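PDB 3ON7: oxidoreductase, iron/ascorbate family from Shewanella oneidensis, which probably catalyses iron(II)-dependent reactions of 2-oxoglutarate with oxygen, forming ethylene and oxidising L-arginine. Local coordinates for residues I86-W95 with H148-P158; I43-F51 with T242-L250. All blocks are in the same frame, centred on the assembly; numbering follows the deposited sequence. Where two conformers were deposited one is given.

Interaction 1 (I86-W95 with H148-P158)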
loop_
_atom_site.group_PDB
_atom_site.type_symbol
_atom_site.label_atom_id
_atom_site.label_comp_id
_atom_site.label_asym_id
_atom_site.label_seq_id
_atom_site.Cartn_x
_atom_site.Cartn_y
_atom_site.Cartn_z
ATOM N N ILE B 86 -23.055 7.777 -2.738
ATOM C CA ILE B 86 -24.360 7.441 -3.320
ATOM C C ILE B 86 -24.349 6.072 -4.011
ATOM O O ILE B 86 -25.271 5.739 -4.750
ATOM C CB ILE B 86 -24.840 8.528 -4.327
ATOM C CG1 ILE B 86 -23.862 8.651 -5.514
ATOM C CG2 ILE B 86 -25.028 9.847 -3.616
ATOM C CD1 ILE B 86 -24.402 9.477 -6.683
ATOM N N LYS B 87 -23.296 5.289 -3.778
ATOM C CA LYS B 87 -23.156 3.976 -4.371
ATOM C C LYS B 87 -22.409 3.022 -3.442
ATOM O O LYS B 87 -21.606 3.451 -2.611
ATOM C CB LYS B 87 -22.429 4.063 -5.722
ATOM C CG LYS B 87 -20.934 4.410 -5.637
ATOM C CD LYS B 87 -20.281 4.434 -7.018
ATOM C CE LYS B 87 -18.864 5.025 -7.031
ATOM N NZ LYS B 87 -18.785 6.421 -6.481
ATOM N N GLU B 88 -22.693 1.735 -3.607
ATOM C CA GLU B 88 -21.963 0.639 -2.956
ATOM C C GLU B 88 -21.581 -0.295 -4.110
ATOM O O GLU B 88 -22.146 -0.207 -5.198
ATOM C CB GLU B 88 -22.833 -0.062 -1.890
ATOM C CG GLU B 88 -24.005 -0.858 -2.476
ATOM C CD GLU B 88 -25.028 -1.351 -1.462
ATOM O OE1 GLU B 88 -24.713 -1.475 -0.245
ATOM O OE2 GLU B 88 -26.168 -1.647 -1.905
ATOM N N TYR B 89 -20.582 -1.138 -3.925
ATOM C CA TYR B 89 -20.146 -1.953 -5.038
ATOM C C TYR B 89 -19.422 -3.166 -4.570
ATOM O O TYR B 89 -19.094 -3.281 -3.392
ATOM C CB TYR B 89 -19.283 -1.139 -6.029
ATOM C CG TYR B 89 -18.149 -0.349 -5.409
ATOM C CD1 TYR B 89 -18.340 0.949 -4.952
ATOM C CD2 TYR B 89 -16.875 -0.890 -5.309
ATOM C CE1 TYR B 89 -17.289 1.686 -4.381
ATOM C CE2 TYR B 89 -15.820 -0.155 -4.761
ATOM C CZ TYR B 89 -16.030 1.119 -4.297
ATOM O OH TYR B 89 -14.979 1.817 -3.761
ATOM N N TYR B 90 -19.205 -4.078 -5.509
ATOM C CA TYR B 90 -18.504 -5.316 -5.272
ATOM C C TYR B 90 -17.438 -5.480 -6.359
ATOM O O TYR B 90 -17.726 -5.349 -7.561
ATOM C CB TYR B 90 -19.481 -6.484 -5.338
ATOM C CG TYR B 90 -18.980 -7.727 -4.690
ATOM C CD1 TYR B 90 -17.917 -8.447 -5.240
ATOM C CD2 TYR B 90 -19.539 -8.190 -3.514
ATOM C CE1 TYR B 90 -17.439 -9.586 -4.625
ATOM C CE2 TYR B 90 -19.042 -9.312 -2.890
ATOM C CZ TYR B 90 -18.018 -10.020 -3.455
ATOM O OH TYR B 90 -17.541 -11.151 -2.831
ATOM N N HIS B 91 -16.218 -5.810 -5.933
ATOM C CA HIS B 91 -15.103 -6.056 -6.857
ATOM C C HIS B 91 -14.913 -7.549 -7.023
ATOM O O HIS B 91 -14.535 -8.270 -6.072
ATOM C CB HIS B 91 -13.832 -5.427 -6.313
ATOM C CG HIS B 91 -13.690 -3.977 -6.633
ATOM N ND1 HIS B 91 -12.491 -3.309 -6.506
ATOM C CD2 HIS B 91 -14.577 -3.078 -7.121
ATOM C CE1 HIS B 91 -12.649 -2.059 -6.912
ATOM N NE2 HIS B 91 -13.908 -1.889 -7.271
ATOM N N VAL B 92 -15.204 -8.014 -8.230
ATOM C CA VAL B 92 -15.093 -9.423 -8.565
ATOM C C VAL B 92 -13.808 -9.684 -9.355
ATOM O O VAL B 92 -13.582 -9.060 -10.403
ATOM C CB VAL B 92 -16.275 -9.889 -9.445
ATOM C CG1 VAL B 92 -16.054 -11.348 -9.914
ATOM C CG2 VAL B 92 -17.606 -9.729 -8.725
ATOM N N TYR B 93 -13.011 -10.631 -8.860
ATOM C CA TYR B 93 -11.900 -11.221 -9.610
ATOM C C TYR B 93 -12.022 -12.739 -9.603
ATOM O O TYR B 93 -12.452 -13.302 -8.613
ATOM C CB TYR B 93 -10.547 -10.885 -8.948
ATOM C CG TYR B 93 -10.201 -9.430 -8.843
ATOM C CD1 TYR B 93 -9.521 -8.778 -9.867
ATOM C CD2 TYR B 93 -10.528 -8.707 -7.710
ATOM C CE1 TYR B 93 -9.197 -7.446 -9.774
ATOM C CE2 TYR B 93 -10.198 -7.381 -7.588
ATOM C CZ TYR B 93 -9.532 -6.749 -8.621
ATOM O OH TYR B 93 -9.215 -5.424 -8.501
ATOM N N PRO B 94 -11.592 -13.418 -10.681
ATOM C CA PRO B 94 -11.586 -14.891 -10.702
ATOM C C PRO B 94 -10.885 -15.515 -9.488
ATOM O O PRO B 94 -11.300 -16.568 -8.994
ATOM C CB PRO B 94 -10.783 -15.210 -11.963
ATOM C CG PRO B 94 -10.952 -14.019 -12.831
ATOM C CD PRO B 94 -11.076 -12.848 -11.934
ATOM N N TRP B 95 -9.834 -14.848 -9.022
ATOM C CA TRP B 95 -9.065 -15.279 -7.864
ATOM C C TRP B 95 -9.640 -14.835 -6.519
ATOM O O TRP B 95 -9.196 -15.285 -5.458
ATOM C CB TRP B 95 -7.625 -14.759 -7.968
ATOM C CG TRP B 95 -7.487 -13.275 -8.200
ATOM C CD1 TRP B 95 -7.246 -12.667 -9.387
ATOM C CD2 TRP B 95 -7.548 -12.231 -7.221
ATOM N NE1 TRP B 95 -7.143 -11.313 -9.219
ATOM C CE2 TRP B 95 -7.333 -11.014 -7.898
ATOM C CE3 TRP B 95 -7.753 -12.204 -5.836
ATOM C CZ2 TRP B 95 -7.340 -9.778 -7.246
ATOM C CZ3 TRP B 95 -7.769 -10.970 -5.184
ATOM C CH2 TRP B 95 -7.539 -9.775 -5.893
ATOM N N HIS B 148 -4.282 -10.846 -14.204
ATOM C CA HIS B 148 -4.544 -10.824 -12.771
ATOM C C HIS B 148 -5.304 -9.567 -12.347
ATOM O O HIS B 148 -6.148 -9.602 -11.430
ATOM C CB HIS B 148 -3.191 -10.882 -12.064
ATOM C CG HIS B 148 -3.275 -10.917 -10.578
ATOM N ND1 HIS B 148 -2.723 -9.932 -9.793
ATOM C CD2 HIS B 148 -3.816 -11.824 -9.728
ATOM C CE1 HIS B 148 -2.932 -10.218 -8.520
ATOM N NE2 HIS B 148 -3.591 -11.360 -8.451
ATOM N N LYS B 149 -5.009 -8.456 -13.021
ATOM C CA LYS B 149 -5.582 -7.174 -12.644
ATOM C C LYS B 149 -6.962 -6.905 -13.234
ATOM O O LYS B 149 -7.657 -5.984 -12.795
ATOM C CB LYS B 149 -4.626 -6.034 -13.007
ATOM C CG LYS B 149 -3.436 -5.890 -12.056
ATOM C CD LYS B 149 -3.636 -4.757 -11.042
ATOM C CE LYS B 149 -3.531 -3.375 -11.707
ATOM N NZ LYS B 149 -3.640 -2.262 -10.707
ATOM N N THR B 150 -7.384 -7.665 -14.227
ATOM C CA THR B 150 -8.666 -7.357 -14.860
ATOM C C THR B 150 -9.744 -7.455 -13.788
ATOM O O THR B 150 -9.764 -8.427 -13.025
ATOM C CB THR B 150 -8.969 -8.253 -16.077
ATOM O OG1 THR B 150 -8.210 -7.768 -17.184
ATOM C CG2 THR B 150 -10.489 -8.238 -16.454
ATOM N N LEU B 151 -10.585 -6.423 -13.731
ATOM C CA LEU B 151 -11.567 -6.231 -12.659
ATOM C C LEU B 151 -12.990 -6.118 -13.188
ATOM O O LEU B 151 -13.252 -5.324 -14.070
ATOM C CB LEU B 151 -11.225 -4.944 -11.883
ATOM C CG LEU B 151 -12.290 -4.285 -11.015
ATOM C CD1 LEU B 151 -12.614 -5.192 -9.857
ATOM C CD2 LEU B 151 -11.795 -2.911 -10.524
ATOM N N LEU B 152 -13.899 -6.911 -12.640
ATOM C CA LEU B 152 -15.338 -6.771 -12.900
ATOM C C LEU B 152 -15.931 -6.127 -11.645
ATOM O O LEU B 152 -15.895 -6.701 -10.576
ATOM C CB LEU B 152 -15.959 -8.135 -13.217
ATOM C CG LEU B 152 -17.466 -8.238 -13.418
ATOM C CD1 LEU B 152 -17.978 -7.196 -14.380
ATOM C CD2 LEU B 152 -17.832 -9.648 -13.881
ATOM N N ARG B 153 -16.389 -4.896 -11.796
ATOM C CA ARG B 153 -16.834 -4.020 -10.736
ATOM C C ARG B 153 -18.357 -3.997 -10.876
ATOM O O ARG B 153 -18.882 -3.660 -11.933
ATOM C CB ARG B 153 -16.195 -2.649 -11.002
ATOM C CG ARG B 153 -16.424 -1.547 -10.008
ATOM C CD ARG B 153 -15.444 -0.338 -10.199
ATOM N NE ARG B 153 -15.251 0.328 -8.910
ATOM C CZ ARG B 153 -15.583 1.583 -8.595
ATOM N NH1 ARG B 153 -16.089 2.442 -9.475
ATOM N NH2 ARG B 153 -15.367 1.997 -7.361
ATOM N N ILE B 154 -19.071 -4.431 -9.842
ATOM C CA ILE B 154 -20.533 -4.420 -9.866
ATOM C C ILE B 154 -20.993 -3.247 -9.017
ATOM O O ILE B 154 -20.813 -3.262 -7.802
ATOM C CB ILE B 154 -21.093 -5.757 -9.363
ATOM C CG1 ILE B 154 -20.455 -6.884 -10.174
ATOM C CG2 ILE B 154 -22.672 -5.802 -9.437
ATOM C CD1 ILE B 154 -20.976 -8.256 -9.917
ATOM N N LEU B 155 -21.557 -2.222 -9.678
ATOM C CA LEU B 155 -21.956 -0.980 -9.016
ATOM C C LEU B 155 -23.445 -0.982 -8.704
ATOM O O LEU B 155 -24.254 -1.408 -9.534
ATOM C CB LEU B 155 -21.636 0.223 -9.909
ATOM C CG LEU B 155 -20.181 0.686 -9.846
ATOM C CD1 LEU B 155 -20.017 1.767 -8.810
ATOM C CD2 LEU B 155 -19.247 -0.481 -9.535
ATOM N N HIS B 156 -23.802 -0.505 -7.506
ATOM C CA HIS B 156 -25.196 -0.337 -7.123
ATOM C C HIS B 156 -25.446 1.042 -6.523
ATOM O O HIS B 156 -24.891 1.368 -5.487
ATOM C CB HIS B 156 -25.654 -1.397 -6.136
ATOM C CG HIS B 156 -27.058 -1.183 -5.642
ATOM N ND1 HIS B 156 -27.384 -1.138 -4.302
ATOM C CD2 HIS B 156 -28.218 -0.988 -6.316
ATOM C CE1 HIS B 156 -28.688 -0.937 -4.175
ATOM N NE2 HIS B 156 -29.214 -0.844 -5.384
ATOM N N TYR B 157 -26.266 1.838 -7.209
ATOM C CA TYR B 157 -26.770 3.083 -6.689
ATOM C C TYR B 157 -28.105 2.831 -6.048
ATOM O O TYR B 157 -29.080 2.600 -6.754
ATOM C CB TYR B 157 -26.960 4.094 -7.809
ATOM C CG TYR B 157 -25.680 4.480 -8.486
ATOM C CD1 TYR B 157 -25.171 3.727 -9.546
ATOM C CD2 TYR B 157 -24.979 5.603 -8.072
ATOM C CE1 TYR B 157 -23.997 4.090 -10.171
ATOM C CE2 TYR B 157 -23.798 5.968 -8.685
ATOM C CZ TYR B 157 -23.311 5.212 -9.728
ATOM O OH TYR B 157 -22.154 5.603 -10.328
ATOM N N PRO B 158 -28.172 2.892 -4.711
ATOM C CA PRO B 158 -29.460 2.660 -4.045
ATOM C C PRO B 158 -30.503 3.764 -4.258
ATOM O O PRO B 158 -30.150 4.913 -4.547
ATOM C CB PRO B 158 -29.089 2.592 -2.547
ATOM C CG PRO B 158 -27.604 2.357 -2.510
ATOM C CD PRO B 158 -27.068 3.040 -3.743
HETATM O O HOH W 1 -27.829 6.510 -4.880
HETATM O O HOH W 2 -20.178 6.961 -9.383
HETATM O O HOH W 3 -7.662 -4.562 -10.351
#

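Interaction 2 (I43-F51 with T242-L250)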
loop_
_atom_site.group_PDB
_atom_site.type_symbol
_atom_site.label_atom_id
_atom_site.label_comp_id
_atom_site.label_asym_id
_atom_site.label_seq_id
_atom_site.Cartn_x
_atom_site.Cartn_y
_atom_site.Cartn_z
ATOM N N ILE B 43 -28.016 -11.942 -13.981
ATOM C CA ILE B 43 -27.001 -11.296 -13.165
ATOM C C ILE B 43 -27.509 -10.001 -12.513
ATOM O O ILE B 43 -27.302 -9.804 -11.313
ATOM C CB ILE B 43 -25.700 -11.079 -13.985
ATOM C CG1 ILE B 43 -24.950 -12.414 -14.101
ATOM C CG2 ILE B 43 -24.772 -10.052 -13.357
ATOM C CD1 ILE B 43 -23.931 -12.437 -15.200
ATOM N N TYR B 44 -28.179 -9.140 -13.276
ATOM C CA TYR B 44 -28.776 -7.930 -12.714
ATOM C C TYR B 44 -29.704 -8.293 -11.566
ATOM O O TYR B 44 -29.656 -7.683 -10.485
ATOM C CB TYR B 44 -29.594 -7.176 -13.760
ATOM C CG TYR B 44 -28.848 -6.102 -14.508
ATOM C CD1 TYR B 44 -27.753 -6.410 -15.299
ATOM C CD2 TYR B 44 -29.257 -4.783 -14.456
ATOM C CE1 TYR B 44 -27.083 -5.426 -16.018
ATOM C CE2 TYR B 44 -28.581 -3.795 -15.164
ATOM C CZ TYR B 44 -27.497 -4.124 -15.939
ATOM O OH TYR B 44 -26.816 -3.150 -16.638
ATOM N N THR B 45 -30.518 -9.321 -11.794
ATOM C CA THR B 45 -31.510 -9.742 -10.822
ATOM C C THR B 45 -30.879 -10.241 -9.537
ATOM O O THR B 45 -31.255 -9.795 -8.464
ATOM C CB THR B 45 -32.478 -10.803 -11.410
ATOM O OG1 THR B 45 -33.233 -10.204 -12.473
ATOM C CG2 THR B 45 -33.447 -11.326 -10.352
ATOM N N GLU B 46 -29.922 -11.153 -9.618
ATOM C CA GLU B 46 -29.425 -11.756 -8.387
ATOM C C GLU B 46 -28.445 -10.860 -7.628
ATOM O O GLU B 46 -28.309 -10.989 -6.407
ATOM C CB GLU B 46 -28.894 -13.185 -8.601
ATOM C CG GLU B 46 -27.758 -13.356 -9.579
ATOM C CD GLU B 46 -27.473 -14.821 -9.907
ATOM O OE1 GLU B 46 -28.283 -15.699 -9.527
ATOM O OE2 GLU B 46 -26.427 -15.096 -10.538
ATOM N N TRP B 47 -27.801 -9.925 -8.324
ATOM C CA TRP B 47 -26.925 -8.977 -7.645
ATOM C C TRP B 47 -27.731 -7.871 -7.002
ATOM O O TRP B 47 -27.418 -7.432 -5.897
ATOM C CB TRP B 47 -25.857 -8.429 -8.598
ATOM C CG TRP B 47 -24.761 -9.411 -8.720
ATOM C CD1 TRP B 47 -24.661 -10.422 -9.613
ATOM C CD2 TRP B 47 -23.620 -9.514 -7.874
ATOM N NE1 TRP B 47 -23.522 -11.146 -9.392
ATOM C CE2 TRP B 47 -22.858 -10.597 -8.331
ATOM C CE3 TRP B 47 -23.163 -8.787 -6.784
ATOM C CZ2 TRP B 47 -21.664 -10.963 -7.740
ATOM C CZ3 TRP B 47 -21.979 -9.165 -6.191
ATOM C CH2 TRP B 47 -21.245 -10.238 -6.669
ATOM N N GLN B 48 -28.785 -7.431 -7.666
ATOM C CA GLN B 48 -29.742 -6.548 -7.009
ATOM C C GLN B 48 -30.210 -7.155 -5.684
ATOM O O GLN B 48 -30.237 -6.491 -4.641
ATOM C CB GLN B 48 -30.942 -6.272 -7.906
ATOM C CG GLN B 48 -31.924 -5.267 -7.327
ATOM C CD GLN B 48 -31.293 -3.911 -7.082
ATOM O OE1 GLN B 48 -31.089 -3.144 -8.006
ATOM N NE2 GLN B 48 -30.980 -3.617 -5.828
ATOM N N ALA B 49 -30.576 -8.422 -5.741
ATOM C CA ALA B 49 -30.936 -9.191 -4.540
ATOM C C ALA B 49 -29.833 -9.178 -3.478
ATOM O O ALA B 49 -30.083 -8.940 -2.300
ATOM C CB ALA B 49 -31.282 -10.632 -4.934
ATOM N N PHE B 50 -28.616 -9.443 -3.906
ATOM C CA PHE B 50 -27.456 -9.403 -3.006
ATOM C C PHE B 50 -27.357 -8.089 -2.253
ATOM O O PHE B 50 -27.186 -8.096 -1.046
ATOM C CB PHE B 50 -26.168 -9.639 -3.794
ATOM C CG PHE B 50 -24.923 -9.409 -3.002
ATOM C CD1 PHE B 50 -24.460 -10.372 -2.131
ATOM C CD2 PHE B 50 -24.217 -8.224 -3.126
ATOM C CE1 PHE B 50 -23.314 -10.163 -1.396
ATOM C CE2 PHE B 50 -23.072 -8.003 -2.388
ATOM C CZ PHE B 50 -22.623 -8.965 -1.520
ATOM N N PHE B 51 -27.465 -6.970 -2.966
ATOM C CA PHE B 51 -27.338 -5.635 -2.345
ATOM C C PHE B 51 -28.546 -5.261 -1.509
ATOM O O PHE B 51 -28.444 -4.399 -0.632
ATOM C CB PHE B 51 -27.144 -4.545 -3.398
ATOM C CG PHE B 51 -25.833 -4.619 -4.113
ATOM C CD1 PHE B 51 -24.663 -4.355 -3.451
ATOM C CD2 PHE B 51 -25.780 -4.949 -5.448
ATOM C CE1 PHE B 51 -23.461 -4.401 -4.115
ATOM C CE2 PHE B 51 -24.579 -5.029 -6.104
ATOM C CZ PHE B 51 -23.420 -4.759 -5.441
ATOM N N THR B 242 -35.968 7.182 -6.957
ATOM C CA THR B 242 -36.364 6.054 -6.115
ATOM C C THR B 242 -36.044 4.689 -6.717
ATOM O O THR B 242 -36.320 3.675 -6.092
ATOM C CB THR B 242 -37.886 6.095 -5.787
ATOM O OG1 THR B 242 -38.640 5.872 -6.979
ATOM C CG2 THR B 242 -38.275 7.428 -5.215
ATOM N N LYS B 243 -35.474 4.642 -7.916
ATOM C CA LYS B 243 -35.078 3.358 -8.514
ATOM C C LYS B 243 -33.603 3.046 -8.322
ATOM O O LYS B 243 -32.750 3.931 -8.467
ATOM C CB LYS B 243 -35.404 3.319 -10.005
ATOM C CG LYS B 243 -36.852 3.597 -10.336
ATOM C CD LYS B 243 -37.810 2.739 -9.513
ATOM C CE LYS B 243 -39.247 2.841 -10.000
ATOM N NZ LYS B 243 -40.065 1.703 -9.463
ATOM N N SER B 244 -33.321 1.784 -8.008
ATOM C CA SER B 244 -31.958 1.269 -7.960
ATOM C C SER B 244 -31.378 1.245 -9.367
ATOM O O SER B 244 -32.111 1.100 -10.352
ATOM C CB SER B 244 -31.928 -0.160 -7.427
ATOM O OG SER B 244 -32.012 -0.227 -6.014
ATOM N N ARG B 245 -30.068 1.392 -9.465
ATOM C CA ARG B 245 -29.369 1.130 -10.724
ATOM C C ARG B 245 -28.191 0.203 -10.479
ATOM O O ARG B 245 -27.366 0.448 -9.603
ATOM C CB ARG B 245 -28.870 2.417 -11.365
ATOM C CG ARG B 245 -28.225 2.186 -12.730
ATOM C CD ARG B 245 -27.882 3.478 -13.442
ATOM N NE ARG B 245 -29.050 4.328 -13.662
ATOM C CZ ARG B 245 -28.988 5.573 -14.109
ATOM N NH1 ARG B 245 -27.811 6.112 -14.397
ATOM N NH2 ARG B 245 -30.099 6.291 -14.262
ATOM N N ILE B 246 -28.138 -0.866 -11.256
ATOM C CA ILE B 246 -27.038 -1.828 -11.234
ATOM C C ILE B 246 -26.301 -1.618 -12.550
ATOM O O ILE B 246 -26.937 -1.346 -13.571
ATOM C CB ILE B 246 -27.565 -3.276 -11.148
ATOM C CG1 ILE B 246 -28.204 -3.525 -9.772
ATOM C CG2 ILE B 246 -26.466 -4.300 -11.445
ATOM C CD1 ILE B 246 -27.221 -3.787 -8.646
ATOM N N SER B 247 -24.974 -1.675 -12.511
ATOM C CA SER B 247 -24.158 -1.701 -13.739
ATOM C C SER B 247 -22.905 -2.575 -13.558
ATOM O O SER B 247 -22.455 -2.780 -12.432
ATOM C CB SER B 247 -23.783 -0.294 -14.182
ATOM O OG SER B 247 -22.926 0.291 -13.247
ATOM N N LEU B 248 -22.366 -3.087 -14.670
ATOM C CA LEU B 248 -21.351 -4.148 -14.642
ATOM C C LEU B 248 -20.091 -3.834 -15.477
ATOM O O LEU B 248 -19.651 -4.642 -16.281
ATOM C CB LEU B 248 -21.980 -5.440 -15.159
ATOM C CG LEU B 248 -23.292 -5.882 -14.517
ATOM C CD1 LEU B 248 -23.917 -6.973 -15.376
ATOM C CD2 LEU B 248 -23.076 -6.359 -13.106
ATOM N N PRO B 249 -19.485 -2.665 -15.283
ATOM C CA PRO B 249 -18.325 -2.388 -16.132
ATOM C C PRO B 249 -17.221 -3.414 -15.889
ATOM O O PRO B 249 -16.978 -3.753 -14.737
ATOM C CB PRO B 249 -17.864 -1.002 -15.659
ATOM C CG PRO B 249 -18.290 -0.952 -14.241
ATOM C CD PRO B 249 -19.634 -1.671 -14.213
ATOM N N LEU B 250 -16.591 -3.910 -16.954
ATOM C CA LEU B 250 -15.443 -4.820 -16.843
ATOM C C LEU B 250 -14.205 -4.061 -17.332
ATOM O O LEU B 250 -14.158 -3.646 -18.482
ATOM C CB LEU B 250 -15.633 -6.072 -17.688
ATOM C CG LEU B 250 -14.423 -7.030 -17.735
ATOM C CD1 LEU B 250 -14.224 -7.687 -16.336
ATOM C CD2 LEU B 250 -14.537 -8.052 -18.810
HETATM O O HOH W 4 -23.992 -3.155 -16.992
HETATM O O HOH W 5 -27.236 -0.604 -16.038
#

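Interaction 1 (I86-W95 with H148-P158)
Strands 88-92 and 151-157 pair antiparallel through six backbone hydrogen bonds, made by the facing couples Glu88-His156, Tyr90-Ile154 and Val92-Leu152. On the two faces of this ladder lie two side-chain bonds, His156 to Glu88 and Arg153 to His91. His156 ND1 donates to Glu88 OE2 at 2.7 Å, in the ring plane and on the anti lone pair of the carboxylate; the extended glutamate chain lies alongside the histidine, and Lys56 holds its other oxygen. Arg153 NE gives its N-H to His91 NE2 at 3.1 Å, at the ring's edge. The arginine chain runs extended from CG to NE and carries NH2 over the Tyr89 ring, a cation-pi contact with Arg153 CZ 4.2 Å from the centroid of the Tyr89 ring. Glu272 of a second subunit binds both Arg153 NH2 and Tyr89 OH. CH-pi contacts add Leu151 CD1 over the His91 face, 3.9 Å from its centroid, and Lys87 CB over Tyr157. Beyond the strands, Trp95 NE1 reaches His148 O at 3.0 Å, while the five-membered ring of Trp95 and the His148 ring form an offset stack. Within the main sheet of this double-stranded beta-helix fold, strand 68-70 adjoins 88-92 and strand 245-252 adjoins 151-157; helix 37-51 packs against Glu88, Ile154 and His156, and helix 103-126 against Leu152.

Interaction 2 (I43-F51 with T242-L250)
Ile43 opens the contact by setting CG2 against Leu248 CD1 at 3.8 Å, a purely apolar touch on the buried side of the helix. Tyr44 follows with its ring laid beside the strand. One face receives Ile246 CG2, a CH-pi contact 4.2 Å from the centroid and 14° off the ring normal, while CE1 meets Leu248 CD1 at 3.6 Å. The side chains of Tyr44 and Ile246 run past each other in opposite directions; the phenol oxygen lies near the strand backbone, and two waters join them. One donates to Tyr44 OH and accepts from Leu248 N; the other accepts from Tyr44 OH, in the ring plane, and donates to Ile246 O at 2.6 Å. A phenylalanine here lacks the hydroxyl and would probably leave both waters without their phenol partner, weakening the bridge to Ile246 O and Leu248 N. One turn on, Gln48 has CG anti to the backbone N and bends at the next bond (chi2 60°), which lays OE1 beside Ser244 CB at 3.2 Å and Ile246 CG1 at 3.4 Å; neither is a hydrogen bond, and the Ser244 hydroxyl has its partner on strand 151-157. At the last turn, Phe51 CD2 meets Ile246 CD1 at 3.7 Å. Ile246 thus lies among Tyr44, Gln48 and Phe51, three residues spaced along the helix. The short segments cross at 120°. A helix of the N-terminal region here packs across the main sheet of the double-stranded beta-helix, an arrangement consistent with the fold of 2-oxoglutarate-dependent oxygenases.

Strand 151-157 and strand 245-252 are neighbours in one sheet, so interactions 1 and 2 share its framework: Leu155 N bonds to Ser247 O, and His156 NE2 to Ser244 OG at 2.9 Å. His156 therefore spans both contacts, gripped by Glu88 on one side and Ser244 on the other, while Ile154 CD1 packs on Trp47. Interaction 1 is strand-to-strand, mostly buried, and rich in backbone bonds, charge and stacked rings, some completed by other subunits. Interaction 2 is helix-on-sheet and only partly buried, without a direct hydrogen bond between its segments; apolar side chains and two waters join them, and no other subunit touches it.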